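Local coordinates for SWD1-like protein (Myceliophthora thermophila, PDB 6E29) that forms the WD-repeat beta-propeller domain of a subunit of the COMPASS histone H3 methyltransferase complex, where it probably serves as a platform for protein binding, at residues L188-T193 with N198-R203; T219-T224 with L230-Q235; V49-L54 with L73-C78. One frame throughout, in Å; residues are numbered along the deposited sequence.

Interaction 1: residues L188-T193 with N198-R203; sequences LLAGTT and NIIDAR
Leu189 and Ile199 lie side by side and point the same way, the side chains of an antiparallel non-hydrogen-bonded pair set between two hydrogen-bonded ones. Leu189 CD2 reaches across to Ile199 CG1 at 3.9 Å and also touches Ile199 CG2. With chi1 of -49° and -58°, both chains carry their leading branch beside their own backbone N, which keeps them alongside each other. On the other face Leu188 meets Ile200 through their CB atoms, and Leu188 CD1 goes on to Ala202 CB at 4.2 Å. Farther along, Thr192 and Asn198 cross at about a right angle, with Thr192 CG2 lying 3.7 Å from Asn198 ND2. The amide itself is held from elsewhere, by Ser210 OG at OD1 and by Ser150 O at ND2, while Thr192 OG1 receives the N-H groups of Lys194 in the turn and of Arg196 at the start of the next strand. Between the two faces, reciprocal backbone bonds join Leu188 to Ile200 (2.8 Å for Leu188 N to Ile200 O) and Ala190 to Asn198. The strands meet at 145°, well short of straight antiparallel, giving the twisted hairpin of the second and third strands in a four-stranded propeller blade.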
loop_
_atom_site.group_PDB
_atom_site.type_symbol
_atom_site.label_atom_id
_atom_site.label_comp_id
_atom_site.label_asym_id
_atom_site.label_seq_id
_atom_site.Cartn_x
_atom_site.Cartn_y
_atom_site.Cartn_z
ATOM N N LEU B 188 11.566 3.623 6.492
ATOM C CA LEU B 188 10.468 2.813 6.028
ATOM C C LEU B 188 9.545 2.557 7.195
ATOM O O LEU B 188 10.001 2.348 8.316
ATOM C CB LEU B 188 10.946 1.502 5.448
ATOM C CG LEU B 188 11.752 1.717 4.156
ATOM C CD1 LEU B 188 12.872 0.715 4.173
ATOM C CD2 LEU B 188 10.857 1.573 2.905
ATOM N N LEU B 189 8.261 2.546 6.914
ATOM C CA LEU B 189 7.245 2.192 7.899
ATOM C C LEU B 189 6.688 0.858 7.461
ATOM O O LEU B 189 6.216 0.717 6.326
ATOM C CB LEU B 189 6.144 3.259 7.982
ATOM C CG LEU B 189 6.600 4.709 8.111
ATOM C CD1 LEU B 189 5.400 5.590 8.121
ATOM C CD2 LEU B 189 7.414 4.917 9.348
ATOM N N ALA B 190 6.728 -0.131 8.338
ATOM C CA ALA B 190 6.299 -1.457 7.932
ATOM C C ALA B 190 5.315 -2.028 8.943
ATOM O O ALA B 190 5.384 -1.735 10.147
ATOM C CB ALA B 190 7.496 -2.402 7.783
ATOM N N GLY B 191 4.385 -2.803 8.425
ATOM C CA GLY B 191 3.417 -3.501 9.257
ATOM C C GLY B 191 3.653 -4.993 9.239
ATOM O O GLY B 191 4.164 -5.556 8.262
ATOM N N THR B 192 3.222 -5.666 10.319
ATOM C CA THR B 192 3.509 -7.073 10.468
ATOM C C THR B 192 2.261 -7.878 10.780
ATOM O O THR B 192 1.175 -7.341 11.068
ATOM C CB THR B 192 4.518 -7.343 11.597
ATOM O OG1 THR B 192 3.861 -7.148 12.865
ATOM C CG2 THR B 192 5.772 -6.445 11.460
ATOM N N THR B 193 2.451 -9.195 10.733
ATOM C CA THR B 193 1.423 -10.169 11.079
ATOM C C THR B 193 1.030 -10.101 12.549
ATOM O O THR B 193 0.024 -10.702 12.940
ATOM C CB THR B 193 1.945 -11.583 10.764
ATOM O OG1 THR B 193 3.281 -11.703 11.300
ATOM C CG2 THR B 193 1.996 -11.808 9.286
ATOM N N ASN B 198 6.656 -1.034 12.545
ATOM C CA ASN B 198 8.104 -0.886 12.653
ATOM C C ASN B 198 8.523 0.359 11.903
ATOM O O ASN B 198 8.060 0.571 10.787
ATOM C CB ASN B 198 8.854 -2.050 11.973
ATOM C CG ASN B 198 8.673 -3.346 12.689
ATOM O OD1 ASN B 198 8.363 -3.333 13.865
ATOM N ND2 ASN B 198 8.881 -4.464 11.991
ATOM N N ILE B 199 9.441 1.128 12.480
ATOM C CA ILE B 199 10.092 2.221 11.765
ATOM C C ILE B 199 11.516 1.764 11.527
ATOM O O ILE B 199 12.205 1.377 12.477
ATOM C CB ILE B 199 10.084 3.541 12.553
ATOM C CG1 ILE B 199 8.661 3.968 12.896
ATOM C CG2 ILE B 199 10.719 4.666 11.700
ATOM C CD1 ILE B 199 8.566 5.291 13.669
ATOM N N ILE B 200 11.929 1.747 10.265
ATOM C CA ILE B 200 13.224 1.222 9.830
ATOM C C ILE B 200 14.026 2.369 9.246
ATOM O O ILE B 200 13.534 3.077 8.361
ATOM C CB ILE B 200 13.041 0.102 8.779
ATOM C CG1 ILE B 200 12.156 -0.999 9.345
ATOM C CG2 ILE B 200 14.420 -0.533 8.294
ATOM C CD1 ILE B 200 11.804 -2.086 8.313
ATOM N N ASP B 201 15.262 2.551 9.735
ATOM C CA ASP B 201 16.222 3.447 9.092
ATOM C C ASP B 201 16.627 2.852 7.745
ATOM O O ASP B 201 17.150 1.737 7.683
ATOM C CB ASP B 201 17.432 3.603 10.018
ATOM C CG ASP B 201 18.403 4.675 9.571
ATOM O OD1 ASP B 201 18.871 4.599 8.420
ATOM O OD2 ASP B 201 18.726 5.570 10.392
ATOM N N ALA B 202 16.353 3.564 6.651
ATOM C CA ALA B 202 16.591 2.951 5.354
ATOM C C ALA B 202 18.073 2.864 5.024
ATOM O O ALA B 202 18.453 2.108 4.125
ATOM C CB ALA B 202 15.836 3.705 4.246
ATOM N N ARG B 203 18.923 3.617 5.711
ATOM C CA ARG B 203 20.341 3.488 5.410
ATOM C C ARG B 203 21.016 2.420 6.269
ATOM O O ARG B 203 21.824 1.646 5.753
ATOM C CB ARG B 203 21.050 4.834 5.557
ATOM C CG ARG B 203 22.573 4.696 5.578
ATOM C CD ARG B 203 23.229 5.692 6.528
ATOM N NE ARG B 203 23.544 5.115 7.837
ATOM C CZ ARG B 203 23.944 5.822 8.895
ATOM N NH1 ARG B 203 24.096 7.138 8.791
ATOM N NH2 ARG B 203 24.204 5.216 10.057
#

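Interaction 2: residues T219-T224 with L230-Q235; sequences TTLRLT and LLVNAQ
A classic beta bulge marks the open end of this hairpin: Thr219 and Thr220 together face the single residue Asn233. Asn233 O takes the N-H of Thr219 at 2.8 Å, from a donor tilted 22° out of the carbonyl plane, and only weakly that of Thr220 N, at 3.4 Å. Above the bulge a water accepts from Asn233 ND2 at 2.9 Å and is bonded to Thr219 OG1 at 3.0 Å, so it bridges the two strands. A second partner, Trp274 O, helps fix the rotation of the same amide. Beyond the bulge the pairing becomes regular, and Leu231 N meets Arg222 O at 2.9 Å in a nearly straight bond. These are the first and second strands of a propeller blade, and their two faces serve different neighbours. On one, Leu221 and Val232 run side by side, with Leu221 CD2 3.7 Å from Val232 CG2, and Leu221 also packs on Ala178 and Val180 of the preceding blade. Leu223 CD2 slants over Leu230 CB at 4.0 Å. On the other face, Thr220 and Leu231 touch Val277 of the following blade. Arg222 leaves with CG anti to the backbone N (chi1 -173°) and then folds at its next two torsions, both 60°, leading the guanidinium away from Leu231 to a salt bridge between NH1 and Glu321 OE1.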
loop_
_atom_site.group_PDB
_atom_site.type_symbol
_atom_site.label_atom_id
_atom_site.label_comp_id
_atom_site.label_asym_id
_atom_site.label_seq_id
_atom_site.Cartn_x
_atom_site.Cartn_y
_atom_site.Cartn_z
ATOM N N THR B 219 -2.659 -4.991 6.992
ATOM C CA THR B 219 -2.771 -5.285 5.561
ATOM C C THR B 219 -2.466 -4.106 4.649
ATOM O O THR B 219 -2.010 -4.314 3.521
ATOM C CB THR B 219 -4.166 -5.845 5.218
ATOM O OG1 THR B 219 -5.178 -5.005 5.762
ATOM C CG2 THR B 219 -4.314 -7.238 5.805
ATOM N N THR B 220 -2.634 -2.890 5.117
ATOM C CA THR B 220 -2.380 -1.719 4.303
ATOM C C THR B 220 -1.787 -0.629 5.158
ATOM O O THR B 220 -2.260 -0.376 6.273
ATOM C CB THR B 220 -3.683 -1.166 3.669
ATOM O OG1 THR B 220 -4.099 -2.045 2.633
ATOM C CG2 THR B 220 -3.484 0.260 3.124
ATOM N N LEU B 221 -0.773 0.034 4.602
ATOM C CA LEU B 221 -0.258 1.301 5.109
ATOM C C LEU B 221 -0.265 2.344 3.989
ATOM O O LEU B 221 0.144 2.042 2.855
ATOM C CB LEU B 221 1.163 1.156 5.583
ATOM C CG LEU B 221 1.408 0.207 6.745
ATOM C CD1 LEU B 221 2.926 0.067 6.964
ATOM C CD2 LEU B 221 0.690 0.733 7.964
ATOM N N ARG B 222 -0.659 3.575 4.324
ATOM C CA ARG B 222 -0.617 4.675 3.347
ATOM C C ARG B 222 -0.342 5.990 4.061
ATOM O O ARG B 222 -0.866 6.240 5.148
ATOM C CB ARG B 222 -1.982 4.737 2.592
ATOM C CG ARG B 222 -2.023 5.710 1.454
ATOM C CD ARG B 222 -0.983 5.389 0.363
ATOM N NE ARG B 222 -1.115 4.073 -0.290
ATOM C CZ ARG B 222 -1.875 3.830 -1.367
ATOM N NH1 ARG B 222 -2.661 4.791 -1.897
ATOM N NH2 ARG B 222 -1.888 2.608 -1.900
ATOM N N LEU B 223 0.501 6.814 3.479
ATOM C CA LEU B 223 0.798 8.117 4.039
ATOM C C LEU B 223 0.024 9.184 3.284
ATOM O O LEU B 223 -0.311 8.997 2.117
ATOM C CB LEU B 223 2.302 8.411 3.912
ATOM C CG LEU B 223 3.126 7.728 4.973
ATOM C CD1 LEU B 223 4.605 7.860 4.618
ATOM C CD2 LEU B 223 2.786 8.351 6.320
ATOM N N THR B 224 -0.247 10.306 3.960
ATOM C CA THR B 224 -0.696 11.508 3.262
ATOM C C THR B 224 0.451 12.096 2.436
ATOM O O THR B 224 1.620 11.756 2.602
ATOM C CB THR B 224 -1.213 12.583 4.227
ATOM O OG1 THR B 224 -0.240 12.904 5.235
ATOM C CG2 THR B 224 -2.512 12.134 4.897
ATOM N N LEU B 230 -0.586 8.780 8.889
ATOM C CA LEU B 230 -0.490 7.403 8.439
ATOM C C LEU B 230 -1.859 6.744 8.645
ATOM O O LEU B 230 -2.438 6.827 9.729
ATOM C CB LEU B 230 0.561 6.651 9.242
ATOM C CG LEU B 230 0.688 5.146 9.074
ATOM C CD1 LEU B 230 1.326 4.807 7.717
ATOM C CD2 LEU B 230 1.514 4.623 10.273
ATOM N N LEU B 231 -2.316 6.049 7.633
ATOM C CA LEU B 231 -3.547 5.275 7.647
ATOM C C LEU B 231 -3.186 3.805 7.654
ATOM O O LEU B 231 -2.331 3.359 6.884
ATOM C CB LEU B 231 -4.364 5.639 6.386
ATOM C CG LEU B 231 -5.616 4.860 6.009
ATOM C CD1 LEU B 231 -6.630 5.096 7.098
ATOM C CD2 LEU B 231 -6.119 5.448 4.644
ATOM N N VAL B 232 -3.850 3.048 8.511
ATOM C CA VAL B 232 -3.494 1.660 8.766
ATOM C C VAL B 232 -4.765 0.811 8.716
ATOM O O VAL B 232 -5.720 1.113 9.410
ATOM C CB VAL B 232 -2.840 1.460 10.136
ATOM C CG1 VAL B 232 -2.472 -0.044 10.300
ATOM C CG2 VAL B 232 -1.611 2.368 10.324
ATOM N N ASN B 233 -4.795 -0.203 7.862
ATOM C CA ASN B 233 -5.880 -1.179 7.890
ATOM C C ASN B 233 -5.321 -2.464 8.480
ATOM O O ASN B 233 -4.245 -2.922 8.066
ATOM C CB ASN B 233 -6.465 -1.469 6.506
ATOM C CG ASN B 233 -7.750 -2.310 6.584
ATOM O OD1 ASN B 233 -8.478 -2.254 7.582
ATOM N ND2 ASN B 233 -8.011 -3.093 5.556
ATOM N N ALA B 234 -6.072 -3.067 9.378
ATOM C CA ALA B 234 -5.638 -4.298 10.025
ATOM C C ALA B 234 -6.841 -5.193 10.254
ATOM O O ALA B 234 -7.990 -4.752 10.223
ATOM C CB ALA B 234 -4.910 -3.996 11.352
ATOM N N GLN B 235 -6.574 -6.452 10.528
ATOM C CA GLN B 235 -7.634 -7.437 10.522
ATOM C C GLN B 235 -8.455 -7.451 11.806
ATOM O O GLN B 235 -9.146 -8.429 12.058
ATOM C CB GLN B 235 -7.038 -8.821 10.288
ATOM C CG GLN B 235 -6.625 -9.056 8.824
ATOM C CD GLN B 235 -6.321 -10.547 8.585
ATOM O OE1 GLN B 235 -6.043 -11.296 9.535
ATOM N NE2 GLN B 235 -6.401 -10.984 7.328
HETATM O O HOH W 1 -6.060 -3.394 3.367
#

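Interaction 3: residues V49-L54 with L73-C78; sequences VVIWDL and LSWSRC
Trp75 and Ile51 touch across two neighbouring propeller blades by apolar side chains; no hydrogen bond runs directly between segments 49-54 and 73-78, although Arg32 of the first blade bonds to the second. At its root, Trp75 CB is still 8.7 Å from Ile51 CD1, and the chain leaves beside its backbone N (chi1 -71°). The ring, turned across that bond by a chi2 of 83°, then spans the gap. Its pyrrole edge is occupied first: NE1 bonds to Arg32 O, while Arg32 NH1 bonds in turn to Leu73 O, so one arginine holds both the strand and the indole. Farther out the six-membered ring arrives at Ile51, CZ2 standing 4.5 Å from Ile51 CD1 and CH2, at the far end of the indole, 4.4 Å from the same methyl. The methyl approaches obliquely, in a loose apolar touch. Beside it, Leu73 and Val49 slide past one another in opposite directions, and Leu73 CD2 comes within 4.1 Å of Val49 CG1. The backbones stay well apart, their closest CA atoms, those of Val49 and Leu73, being 9.1 Å from each other. Strand 48-53 is the third of its blade, whereas strand 70-75 is the first of the next, and the two fall in successive predicted WD repeats. Leu82 of strand 81-86 touches Val49, Ile51 and Trp75, while Phe39 and Ala41 of strand 39-44 lie against Ile51 and Trp75 respectively, so the contact sits buried between two antiparallel sheets.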
loop_
_atom_site.group_PDB
_atom_site.type_symbol
_atom_site.label_atom_id
_atom_site.label_comp_id
_atom_site.label_asym_id
_atom_site.label_seq_id
_atom_site.Cartn_x
_atom_site.Cartn_y
_atom_site.Cartn_z
ATOM N N VAL B 49 -0.938 -4.818 -17.131
ATOM C CA VAL B 49 -1.089 -3.494 -16.550
ATOM C C VAL B 49 -1.574 -2.533 -17.622
ATOM O O VAL B 49 -1.066 -2.553 -18.745
ATOM C CB VAL B 49 0.225 -2.991 -15.934
ATOM C CG1 VAL B 49 0.034 -1.537 -15.429
ATOM C CG2 VAL B 49 0.611 -3.917 -14.771
ATOM N N VAL B 50 -2.592 -1.730 -17.287
ATOM C CA VAL B 50 -3.228 -0.828 -18.233
ATOM C C VAL B 50 -3.032 0.609 -17.762
ATOM O O VAL B 50 -3.203 0.923 -16.581
ATOM C CB VAL B 50 -4.724 -1.164 -18.424
ATOM C CG1 VAL B 50 -5.366 -0.213 -19.446
ATOM C CG2 VAL B 50 -4.862 -2.598 -18.908
ATOM N N ILE B 51 -2.623 1.466 -18.679
ATOM C CA ILE B 51 -2.455 2.889 -18.426
ATOM C C ILE B 51 -3.632 3.572 -19.112
ATOM O O ILE B 51 -3.734 3.523 -20.338
ATOM C CB ILE B 51 -1.129 3.407 -18.993
ATOM C CG1 ILE B 51 0.061 2.594 -18.419
ATOM C CG2 ILE B 51 -1.040 4.916 -18.813
ATOM C CD1 ILE B 51 -0.019 2.454 -16.855
ATOM N N TRP B 52 -4.526 4.187 -18.325
ATOM C CA TRP B 52 -5.681 4.918 -18.861
ATOM C C TRP B 52 -5.366 6.402 -18.927
ATOM O O TRP B 52 -4.945 6.993 -17.934
ATOM C CB TRP B 52 -6.909 4.728 -17.977
ATOM C CG TRP B 52 -7.353 3.336 -17.818
ATOM C CD1 TRP B 52 -6.877 2.399 -16.928
ATOM C CD2 TRP B 52 -8.403 2.703 -18.545
ATOM N NE1 TRP B 52 -7.562 1.211 -17.089
ATOM C CE2 TRP B 52 -8.521 1.386 -18.048
ATOM C CE3 TRP B 52 -9.275 3.131 -19.552
ATOM C CZ2 TRP B 52 -9.450 0.494 -18.554
ATOM C CZ3 TRP B 52 -10.197 2.259 -20.019
ATOM C CH2 TRP B 52 -10.274 0.948 -19.529
ATOM N N ASP B 53 -5.571 7.002 -20.099
ATOM C CA ASP B 53 -5.531 8.449 -20.250
ATOM C C ASP B 53 -6.837 9.025 -19.700
ATOM O O ASP B 53 -7.899 8.792 -20.278
ATOM C CB ASP B 53 -5.346 8.770 -21.730
ATOM C CG ASP B 53 -5.147 10.242 -22.010
ATOM O OD1 ASP B 53 -4.347 10.573 -22.912
ATOM O OD2 ASP B 53 -5.793 11.077 -21.351
ATOM N N LEU B 54 -6.765 9.810 -18.604
ATOM C CA LEU B 54 -7.991 10.283 -17.938
ATOM C C LEU B 54 -8.720 11.353 -18.745
ATOM O O LEU B 54 -9.927 11.531 -18.582
ATOM C CB LEU B 54 -7.683 10.806 -16.528
ATOM C CG LEU B 54 -7.109 9.672 -15.686
ATOM C CD1 LEU B 54 -6.829 10.095 -14.267
ATOM C CD2 LEU B 54 -8.098 8.509 -15.740
ATOM N N LEU B 73 0.907 -1.169 -7.454
ATOM C CA LEU B 73 1.367 -0.223 -8.461
ATOM C C LEU B 73 1.864 1.008 -7.751
ATOM O O LEU B 73 1.187 1.507 -6.856
ATOM C CB LEU B 73 0.226 0.230 -9.399
ATOM C CG LEU B 73 -0.466 -0.873 -10.155
ATOM C CD1 LEU B 73 -1.886 -0.381 -10.591
ATOM C CD2 LEU B 73 0.383 -1.276 -11.400
ATOM N N SER B 74 3.005 1.524 -8.197
ATOM C CA SER B 74 3.666 2.648 -7.559
ATOM C C SER B 74 4.319 3.497 -8.632
ATOM O O SER B 74 5.140 2.989 -9.403
ATOM C CB SER B 74 4.724 2.115 -6.568
ATOM O OG SER B 74 5.519 3.145 -6.029
ATOM N N TRP B 75 3.976 4.775 -8.661
ATOM C CA TRP B 75 4.437 5.676 -9.705
ATOM C C TRP B 75 5.645 6.458 -9.229
ATOM O O TRP B 75 5.746 6.793 -8.054
ATOM C CB TRP B 75 3.369 6.685 -10.083
ATOM C CG TRP B 75 2.167 6.191 -10.841
ATOM C CD1 TRP B 75 1.016 5.594 -10.309
ATOM C CD2 TRP B 75 1.930 6.335 -12.248
ATOM N NE1 TRP B 75 0.110 5.363 -11.325
ATOM C CE2 TRP B 75 0.645 5.802 -12.519
ATOM C CE3 TRP B 75 2.696 6.835 -13.317
ATOM C CZ2 TRP B 75 0.105 5.761 -13.813
ATOM C CZ3 TRP B 75 2.142 6.815 -14.610
ATOM C CH2 TRP B 75 0.869 6.272 -14.846
ATOM N N SER B 76 6.522 6.799 -10.166
ATOM C CA SER B 76 7.661 7.652 -9.848
ATOM C C SER B 76 7.175 9.087 -9.661
ATOM O O SER B 76 6.089 9.454 -10.112
ATOM C CB SER B 76 8.720 7.603 -10.959
ATOM O OG SER B 76 8.240 8.208 -12.161
ATOM N N ARG B 77 8.012 9.916 -9.017
ATOM C CA ARG B 77 7.619 11.303 -8.751
ATOM C C ARG B 77 7.257 12.023 -10.042
ATOM O O ARG B 77 6.330 12.845 -10.078
ATOM C CB ARG B 77 8.755 12.034 -8.026
ATOM C CG ARG B 77 8.452 13.496 -7.583
ATOM C CD ARG B 77 6.965 13.721 -7.226
ATOM N NE ARG B 77 6.693 14.785 -6.249
ATOM C CZ ARG B 77 5.662 15.629 -6.344
ATOM N NH1 ARG B 77 4.828 15.540 -7.375
ATOM N NH2 ARG B 77 5.459 16.567 -5.418
ATOM N N CYS B 78 7.931 11.663 -11.127
ATOM C CA CYS B 78 7.878 12.368 -12.393
ATOM C C CYS B 78 6.799 11.824 -13.319
ATOM O O CYS B 78 6.575 12.391 -14.397
ATOM C CB CYS B 78 9.265 12.287 -13.084
ATOM S SG CYS B 78 9.902 10.592 -13.275
#

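The three contacts show two levels of propeller construction. Interactions 1 and 2 each bind adjacent strands within one blade by backbone hydrogen bonds, whereas interaction 3 joins two successive blades through apolar side chains. Interaction 1 is buried and largely apolar on its faces. Interaction 2, nearer the centre of the chain, is partly exposed and adds a water, a bulge and a charged side chain. The blades of interactions 1 and 2 are neighbours and touch directly: Leu221 CD1 lies 3.4 Å from Leu189 O. Interaction 3 is buried on the opposite side of the chain's centre from interaction 1, their centres about 25 Å apart.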